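PDB 4Q1Z: putative lipoprotein from Bacteroides thetaiotaomicron, which is of unknown function but is probably a lipid-anchored protein of the bacterial cell envelope, built from two beta-rich domains and belonging to the DUF4876 family. Local coordinates for residues D55-G60 with A87-H92; A157-P162 with M320-V325; S220-F225 with A391-W396. One frame throughout, in Å; residues are numbered along the deposited sequence.

In the fold
Near the N terminus, contact 1 joins 55-60 to 87-92 and closes a short, mostly strand-forming loop at the far tip of the N-terminal beta domain. It is complete before contact 2 opens, and their centres lie about 62 Å apart on opposite sides of the chain's centre. Contacts 2 and 3 belong to the second, larger domain and cross: the chain passes 157-162, then 220-225, returns at 320-325 to complete contact 2, and reaches 391-396 to complete contact 3. Contact 2 joins two long loops, whereas contact 3 holds the C-terminal tail against a short strand within the eleven-stranded sheet; their nearest atoms are about 15 Å apart.

Contact 1 (D55-G60 with A87-H92); sequences DGIIPG and AALFKH
Gly60 and Leu89 form the antiparallel hydrogen-bonded pair that closes the open end of a beta hairpin, where strand 60-72 begins and its partner 77-89 ends, at the tip of the seven-stranded mixed sheet of the N-terminal domain. Gly60 N bonds Leu89 O at 2.7 Å. The return bond, from Leu89 N to Gly60 O, is longer at 3.1 Å and more bent, with an N-H...O angle of 137°. Leu89 CB also packs on that acceptor, 3.3 Å from Gly60 O. With phi at 155°, Gly60 takes a backbone shape that few residues other than glycine tolerate.

Before this pair, the chain turns a corner at Gly56, near the end of strand 51-57. Ile57 then sends CD1 to within 4.3 Å of Leu89 CD2, and both side chains also rest on Tyr62 and Phe34 in the domain interior. On the outer side, Pro59 CB lies 4.1 Å from Phe90 CD1. Phe90 CG is anti to its own carbonyl carbon (chi1 -57°), which swings the ring back along the strand to Gly60; there Gly60 O stands over one ring face, offset toward the rim, and Phe90 CE1 touches Gly60 CA at 3.6 Å.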
# COMPACT_ATOMS: atom_id res chain seq x y z
N ASP A 55 34.84 -18.87 -1.61
CA ASP A 55 35.76 -20.00 -1.38
C ASP A 55 35.03 -21.34 -1.33
O ASP A 55 33.81 -21.38 -1.14
CB ASP A 55 36.54 -19.82 -0.06
CG ASP A 55 36.99 -18.42 0.29
OD1 ASP A 55 37.79 -17.85 -0.48
OD2 ASP A 55 36.56 -17.91 1.35
N GLY A 56 35.80 -22.42 -1.44
CA GLY A 56 35.33 -23.79 -1.33
C GLY A 56 34.40 -24.32 -2.40
O GLY A 56 33.86 -25.42 -2.24
N ILE A 57 34.22 -23.57 -3.51
CA ILE A 57 33.36 -24.01 -4.61
C ILE A 57 34.17 -24.95 -5.53
O ILE A 57 35.24 -24.57 -6.03
CB ILE A 57 32.66 -22.85 -5.37
CG1 ILE A 57 31.91 -23.35 -6.62
CG2 ILE A 57 33.59 -21.66 -5.68
CD1 ILE A 57 30.74 -22.57 -6.98
N ILE A 58 33.67 -26.18 -5.70
CA ILE A 58 34.29 -27.21 -6.55
C ILE A 58 34.08 -26.82 -8.03
O ILE A 58 32.98 -26.41 -8.38
CB ILE A 58 33.75 -28.63 -6.21
CG1 ILE A 58 32.21 -28.74 -6.30
CG2 ILE A 58 34.24 -29.08 -4.83
CD1 ILE A 58 31.75 -29.58 -7.44
N PRO A 59 35.12 -26.90 -8.91
CA PRO A 59 34.95 -26.46 -10.31
C PRO A 59 33.84 -27.16 -11.10
O PRO A 59 33.46 -28.30 -10.79
CB PRO A 59 36.32 -26.73 -10.94
CG PRO A 59 37.27 -26.66 -9.80
CD PRO A 59 36.52 -27.31 -8.67
N GLY A 60 33.32 -26.44 -12.09
CA GLY A 60 32.24 -26.87 -12.98
C GLY A 60 31.48 -25.70 -13.58
O GLY A 60 31.88 -24.54 -13.40
N ALA A 87 27.99 -20.34 -16.23
CA ALA A 87 29.30 -19.70 -16.14
C ALA A 87 30.40 -20.77 -16.05
O ALA A 87 30.17 -21.82 -15.45
CB ALA A 87 29.34 -18.79 -14.92
N ALA A 88 31.58 -20.53 -16.66
CA ALA A 88 32.70 -21.48 -16.67
C ALA A 88 33.61 -21.26 -15.47
O ALA A 88 34.56 -20.48 -15.53
CB ALA A 88 33.49 -21.37 -17.97
N LEU A 89 33.30 -21.95 -14.36
CA LEU A 89 34.04 -21.85 -13.11
C LEU A 89 35.03 -23.02 -13.00
O LEU A 89 34.62 -24.13 -12.67
CB LEU A 89 33.08 -21.83 -11.90
CG LEU A 89 32.05 -20.69 -11.81
CD1 LEU A 89 30.70 -21.15 -12.29
CD2 LEU A 89 31.88 -20.25 -10.39
N PHE A 90 36.32 -22.78 -13.30
CA PHE A 90 37.33 -23.85 -13.25
C PHE A 90 38.64 -23.38 -12.62
O PHE A 90 39.21 -24.11 -11.81
CB PHE A 90 37.59 -24.44 -14.65
CG PHE A 90 36.36 -24.98 -15.35
CD1 PHE A 90 35.79 -26.19 -14.96
CD2 PHE A 90 35.78 -24.28 -16.41
CE1 PHE A 90 34.66 -26.68 -15.62
CE2 PHE A 90 34.65 -24.78 -17.06
CZ PHE A 90 34.09 -25.98 -16.65
N LYS A 91 39.11 -22.17 -12.99
CA LYS A 91 40.34 -21.58 -12.47
C LYS A 91 40.16 -21.01 -11.04
O LYS A 91 39.05 -20.99 -10.49
CB LYS A 91 40.86 -20.48 -13.43
N HIS A 92 41.27 -20.56 -10.44
CA HIS A 92 41.35 -19.99 -9.10
C HIS A 92 42.38 -18.84 -9.12
O HIS A 92 43.57 -19.10 -9.36
CB HIS A 92 41.72 -21.10 -8.09
CG HIS A 92 42.02 -20.64 -6.70
ND1 HIS A 92 41.21 -21.00 -5.64
CD2 HIS A 92 43.06 -19.91 -6.22
CE1 HIS A 92 41.77 -20.48 -4.56
NE2 HIS A 92 42.87 -19.80 -4.86

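Contact 2 (A157-P162 with M320-V325); sequences ATTKLP and MNAKRV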
# COMPACT_ATOMS: atom_id res chain seq x y z
N ALA A 157 -15.09 14.29 -5.83
CA ALA A 157 -14.29 15.09 -6.77
C ALA A 157 -15.13 16.23 -7.39
O ALA A 157 -16.30 16.04 -7.74
CB ALA A 157 -13.71 14.20 -7.86
N THR A 158 -14.51 17.41 -7.47
CA THR A 158 -15.14 18.61 -8.00
C THR A 158 -14.09 19.55 -8.58
O THR A 158 -12.93 19.53 -8.15
CB THR A 158 -16.00 19.31 -6.95
OG1 THR A 158 -16.55 20.48 -7.55
CG2 THR A 158 -15.24 19.70 -5.70
N THR A 159 -14.52 20.35 -9.55
CA THR A 159 -13.71 21.37 -10.23
C THR A 159 -13.67 22.63 -9.35
O THR A 159 -12.77 23.44 -9.51
CB THR A 159 -14.25 21.63 -11.65
OG1 THR A 159 -15.68 21.82 -11.62
CG2 THR A 159 -13.89 20.50 -12.62
N LYS A 160 -14.65 22.77 -8.41
CA LYS A 160 -14.75 23.83 -7.40
C LYS A 160 -13.51 23.73 -6.50
O LYS A 160 -13.30 22.70 -5.84
CB LYS A 160 -16.06 23.69 -6.62
CG LYS A 160 -17.08 24.77 -6.90
CD LYS A 160 -17.85 24.56 -8.20
CE LYS A 160 -18.60 25.81 -8.60
NZ LYS A 160 -19.75 26.10 -7.70
N LEU A 161 -12.63 24.72 -6.58
CA LEU A 161 -11.35 24.65 -5.89
C LEU A 161 -11.28 25.33 -4.54
O LEU A 161 -11.47 26.56 -4.43
CB LEU A 161 -10.22 25.20 -6.78
CG LEU A 161 -9.88 24.41 -8.07
CD1 LEU A 161 -8.62 24.94 -8.70
CD2 LEU A 161 -9.76 22.88 -7.81
N PRO A 162 -10.90 24.52 -3.52
CA PRO A 162 -10.68 25.08 -2.18
C PRO A 162 -9.45 26.00 -2.18
O PRO A 162 -8.54 25.80 -2.98
CB PRO A 162 -10.44 23.83 -1.31
CG PRO A 162 -10.93 22.68 -2.12
CD PRO A 162 -10.62 23.08 -3.53
N MSE A 320 -10.38 14.59 -14.42
CA MSE A 320 -8.92 14.71 -14.19
C MSE A 320 -8.53 16.11 -13.68
O MSE A 320 -7.46 16.27 -13.08
CB MSE A 320 -8.04 14.33 -15.41
CG MSE A 320 -8.77 13.64 -16.55
SE MSE A 320 -9.70 14.99 -17.57
CE MSE A 320 -8.21 16.39 -17.81
N ASN A 321 -9.41 17.10 -13.91
CA ASN A 321 -9.28 18.51 -13.51
C ASN A 321 -10.00 18.76 -12.15
O ASN A 321 -10.19 19.90 -11.72
CB ASN A 321 -9.85 19.40 -14.64
CG ASN A 321 -11.25 19.04 -15.11
OD1 ASN A 321 -11.80 17.95 -14.84
ND2 ASN A 321 -11.86 19.96 -15.85
N ALA A 322 -10.38 17.66 -11.47
CA ALA A 322 -11.08 17.66 -10.21
C ALA A 322 -10.31 16.87 -9.11
O ALA A 322 -10.92 16.33 -8.17
CB ALA A 322 -12.47 17.07 -10.43
N LYS A 323 -8.97 16.82 -9.21
CA LYS A 323 -8.10 16.11 -8.26
C LYS A 323 -7.94 16.83 -6.91
O LYS A 323 -7.89 18.06 -6.87
CB LYS A 323 -6.70 15.90 -8.89
CG LYS A 323 -6.66 14.75 -9.87
CD LYS A 323 -5.30 14.50 -10.54
CE LYS A 323 -4.07 14.32 -9.65
NZ LYS A 323 -4.20 13.26 -8.60
N ARG A 324 -7.84 16.06 -5.80
CA ARG A 324 -7.59 16.59 -4.46
C ARG A 324 -6.36 15.90 -3.81
O ARG A 324 -5.93 16.30 -2.73
CB ARG A 324 -8.83 16.54 -3.53
CG ARG A 324 -9.55 15.19 -3.34
CD ARG A 324 -10.67 15.08 -4.34
NE ARG A 324 -11.65 14.07 -3.99
CZ ARG A 324 -11.78 12.89 -4.58
NH1 ARG A 324 -10.95 12.51 -5.54
NH2 ARG A 324 -12.75 12.06 -4.21
N VAL A 325 -5.78 14.90 -4.48
CA VAL A 325 -4.55 14.28 -3.99
C VAL A 325 -3.40 15.10 -4.62
O VAL A 325 -3.37 15.30 -5.85
CB VAL A 325 -4.40 12.74 -4.30
CG1 VAL A 325 -3.07 12.19 -3.80
CG2 VAL A 325 -5.55 11.92 -3.70
O HOH W 1 -11.85 17.78 -5.88
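Thr158 and Ala322 are bridged by a water, and no hydrogen bond runs directly from 157-162, in the loop between strands 148-152 and 172-175, to 320-325, in the loop between strands 307-312 and 344-347. The water accepts from Thr158 N at 3.1 Å and donates to Ala322 O at 2.9 Å.

Around it the fit is made by small groups. Ala157 CB and Ala322 CB lie 4.0 Å apart, and Ala322 CA approaches Thr158 O at 3.3 Å in a bent CA-H...O contact. Thr159 places CG2 3.9 Å from Asn321 O, the two side chains running side by side. The side chain of Thr158 leaves its CA pointing away from 320-325 and shapes its own loop: OG1, anti to the backbone N of Thr158 (chi1 179°), accepts from Lys160 N at 3.1 Å, an ST turn.

At the other end, the Arg324 guanidinium lies with one face against the backbone of Ala157, NH2 being 3.6 Å from Ala157 N; a bend at chi2 (-93°) helps bring the group there. Its N-H groups are used elsewhere: NH1 makes a salt bridge to Glu312 and also bonds Ala313 O, NE bonds Pro154 O, and NH2 bonds the carbonyls of Gly155 and Gly263. A methionine in place of Arg324 would probably leave Pro154 O and Gly155 O without these donors and Glu312 OE2 without its arginine, letting the start of 157-162 shift. Direct touch thus comes from alanine and threonine methyls, the CA-H...O contact and the guanidinium face; the polar link between the backbones depends on one water, while the arginine, paired with Glu312, probably fixes the carbonyls just before 157-162.

Contact 3 (S220-F225 with A391-W396); sequences SSEFEF and AKMPSW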
# COMPACT_ATOMS: atom_id res chain seq x y z
N SER A 220 -14.14 -11.53 7.73
CA SER A 220 -12.74 -11.90 8.06
C SER A 220 -11.76 -10.72 7.96
O SER A 220 -10.55 -10.93 8.11
CB SER A 220 -12.25 -13.06 7.21
OG SER A 220 -12.19 -12.69 5.85
N SER A 221 -12.27 -9.49 7.77
CA SER A 221 -11.44 -8.27 7.75
C SER A 221 -10.71 -8.17 9.07
O SER A 221 -11.31 -8.45 10.10
CB SER A 221 -12.31 -7.03 7.54
OG SER A 221 -12.97 -6.99 6.28
N GLU A 222 -9.43 -7.79 9.05
CA GLU A 222 -8.61 -7.62 10.25
C GLU A 222 -9.15 -6.47 11.09
O GLU A 222 -9.31 -6.60 12.30
CB GLU A 222 -7.14 -7.36 9.86
CG GLU A 222 -6.39 -8.58 9.34
CD GLU A 222 -6.76 -9.06 7.95
OE1 GLU A 222 -7.02 -8.21 7.07
OE2 GLU A 222 -6.75 -10.29 7.74
N PHE A 223 -9.46 -5.35 10.42
CA PHE A 223 -9.95 -4.12 11.03
C PHE A 223 -11.27 -3.65 10.43
O PHE A 223 -11.68 -4.11 9.37
CB PHE A 223 -8.89 -3.00 10.93
CG PHE A 223 -7.82 -3.13 11.98
CD1 PHE A 223 -6.74 -3.97 11.79
CD2 PHE A 223 -7.94 -2.47 13.20
CE1 PHE A 223 -5.78 -4.14 12.79
CE2 PHE A 223 -6.99 -2.66 14.20
CZ PHE A 223 -5.91 -3.48 13.99
N GLU A 224 -11.94 -2.75 11.16
CA GLU A 224 -13.17 -2.10 10.74
C GLU A 224 -13.26 -0.72 11.32
O GLU A 224 -12.67 -0.45 12.35
CB GLU A 224 -14.41 -2.92 11.09
CG GLU A 224 -14.68 -3.09 12.57
CD GLU A 224 -16.05 -3.65 12.86
OE1 GLU A 224 -16.87 -3.72 11.92
OE2 GLU A 224 -16.30 -4.03 14.02
N PHE A 225 -13.96 0.18 10.62
CA PHE A 225 -14.22 1.56 11.03
C PHE A 225 -15.55 1.61 11.80
O PHE A 225 -16.52 2.19 11.30
CB PHE A 225 -14.28 2.47 9.80
CG PHE A 225 -13.01 2.59 9.01
CD1 PHE A 225 -11.97 3.39 9.46
CD2 PHE A 225 -12.89 2.00 7.76
CE1 PHE A 225 -10.80 3.55 8.70
CE2 PHE A 225 -11.73 2.17 6.98
CZ PHE A 225 -10.68 2.94 7.47
N ALA A 391 -2.76 -13.22 -1.19
CA ALA A 391 -2.27 -12.38 -0.10
C ALA A 391 -2.58 -13.10 1.23
O ALA A 391 -3.65 -13.72 1.35
CB ALA A 391 -2.92 -11.01 -0.17
N LYS A 392 -1.62 -13.15 2.16
CA LYS A 392 -1.81 -13.92 3.39
C LYS A 392 -2.42 -13.10 4.54
O LYS A 392 -2.13 -11.92 4.72
CB LYS A 392 -0.47 -14.56 3.83
N MSE A 393 -3.26 -13.76 5.32
CA MSE A 393 -3.92 -13.19 6.49
C MSE A 393 -2.92 -13.20 7.67
O MSE A 393 -2.31 -14.24 7.91
CB MSE A 393 -5.18 -14.01 6.81
CG MSE A 393 -5.86 -13.65 8.10
SE MSE A 393 -7.09 -15.05 8.64
CE MSE A 393 -8.55 -14.63 7.53
N PRO A 394 -2.72 -12.07 8.41
CA PRO A 394 -1.75 -12.08 9.53
C PRO A 394 -2.20 -12.99 10.65
O PRO A 394 -3.40 -13.12 10.88
CB PRO A 394 -1.69 -10.63 9.98
CG PRO A 394 -2.96 -10.04 9.54
CD PRO A 394 -3.36 -10.74 8.28
N SER A 395 -1.25 -13.60 11.35
CA SER A 395 -1.50 -14.55 12.45
C SER A 395 -2.43 -14.00 13.57
O SER A 395 -3.09 -14.79 14.23
CB SER A 395 -0.19 -15.00 13.08
OG SER A 395 0.60 -13.88 13.46
N TRP A 396 -2.47 -12.66 13.77
CA TRP A 396 -3.26 -11.98 14.82
C TRP A 396 -4.73 -11.66 14.41
O TRP A 396 -5.44 -10.97 15.16
CB TRP A 396 -2.55 -10.69 15.29
CG TRP A 396 -2.07 -9.77 14.19
CD1 TRP A 396 -0.80 -9.62 13.74
CD2 TRP A 396 -2.87 -8.81 13.46
NE1 TRP A 396 -0.75 -8.66 12.76
CE2 TRP A 396 -2.00 -8.14 12.57
CE3 TRP A 396 -4.24 -8.48 13.45
CZ2 TRP A 396 -2.46 -7.17 11.67
CZ3 TRP A 396 -4.69 -7.51 12.57
CH2 TRP A 396 -3.81 -6.86 11.69
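Trp396 sets CZ3 and CH2 of its six-membered ring against Glu222 and Phe223. Its CH2 sits at the edge of the Phe223 ring, close to that ring's plane and 3.5 Å from Phe223 CE1; the two planes are inclined at 68°, an oblique meeting. Beside it, Trp396 CZ3 lies 3.7 Å from Glu222 CB. Pro394 comes at Glu222 from the opposite direction, its CG 3.7 Å from Glu222 CG, and that same CG stands over one face of the indole, offset toward the rim. The bend of the glutamate chain at chi2 (73°) turns the carboxylate toward the tail, where OE2 touches Pro394 CD and Met393 CG, each at 3.5 Å. Met393, a selenomethionine bent at chi3, ends with CE 4.0 Å from Ser220 CB.

The strand 223-224 behind these side chains lies parallel to both of its neighbours, 195-199 and 238-245, within the mixed eleven-stranded sheet of the larger domain; the tail meets the start of this inner strand, and Trp396 also touches Tyr238 of strand 238-245. Phe223 also rests on Cys196 and Met240 of those neighbours.

Glu222 is buried, and its carboxylate is held from several directions: OE1 accepts from Ile197 N, while OE2 makes a salt bridge to Arg387 and accepts from Asn397 ND2. Arg387 NH2 also bonds Ser220 O. The indole is fixed at its far side by Trp396 NE1 donating to Pro189 O.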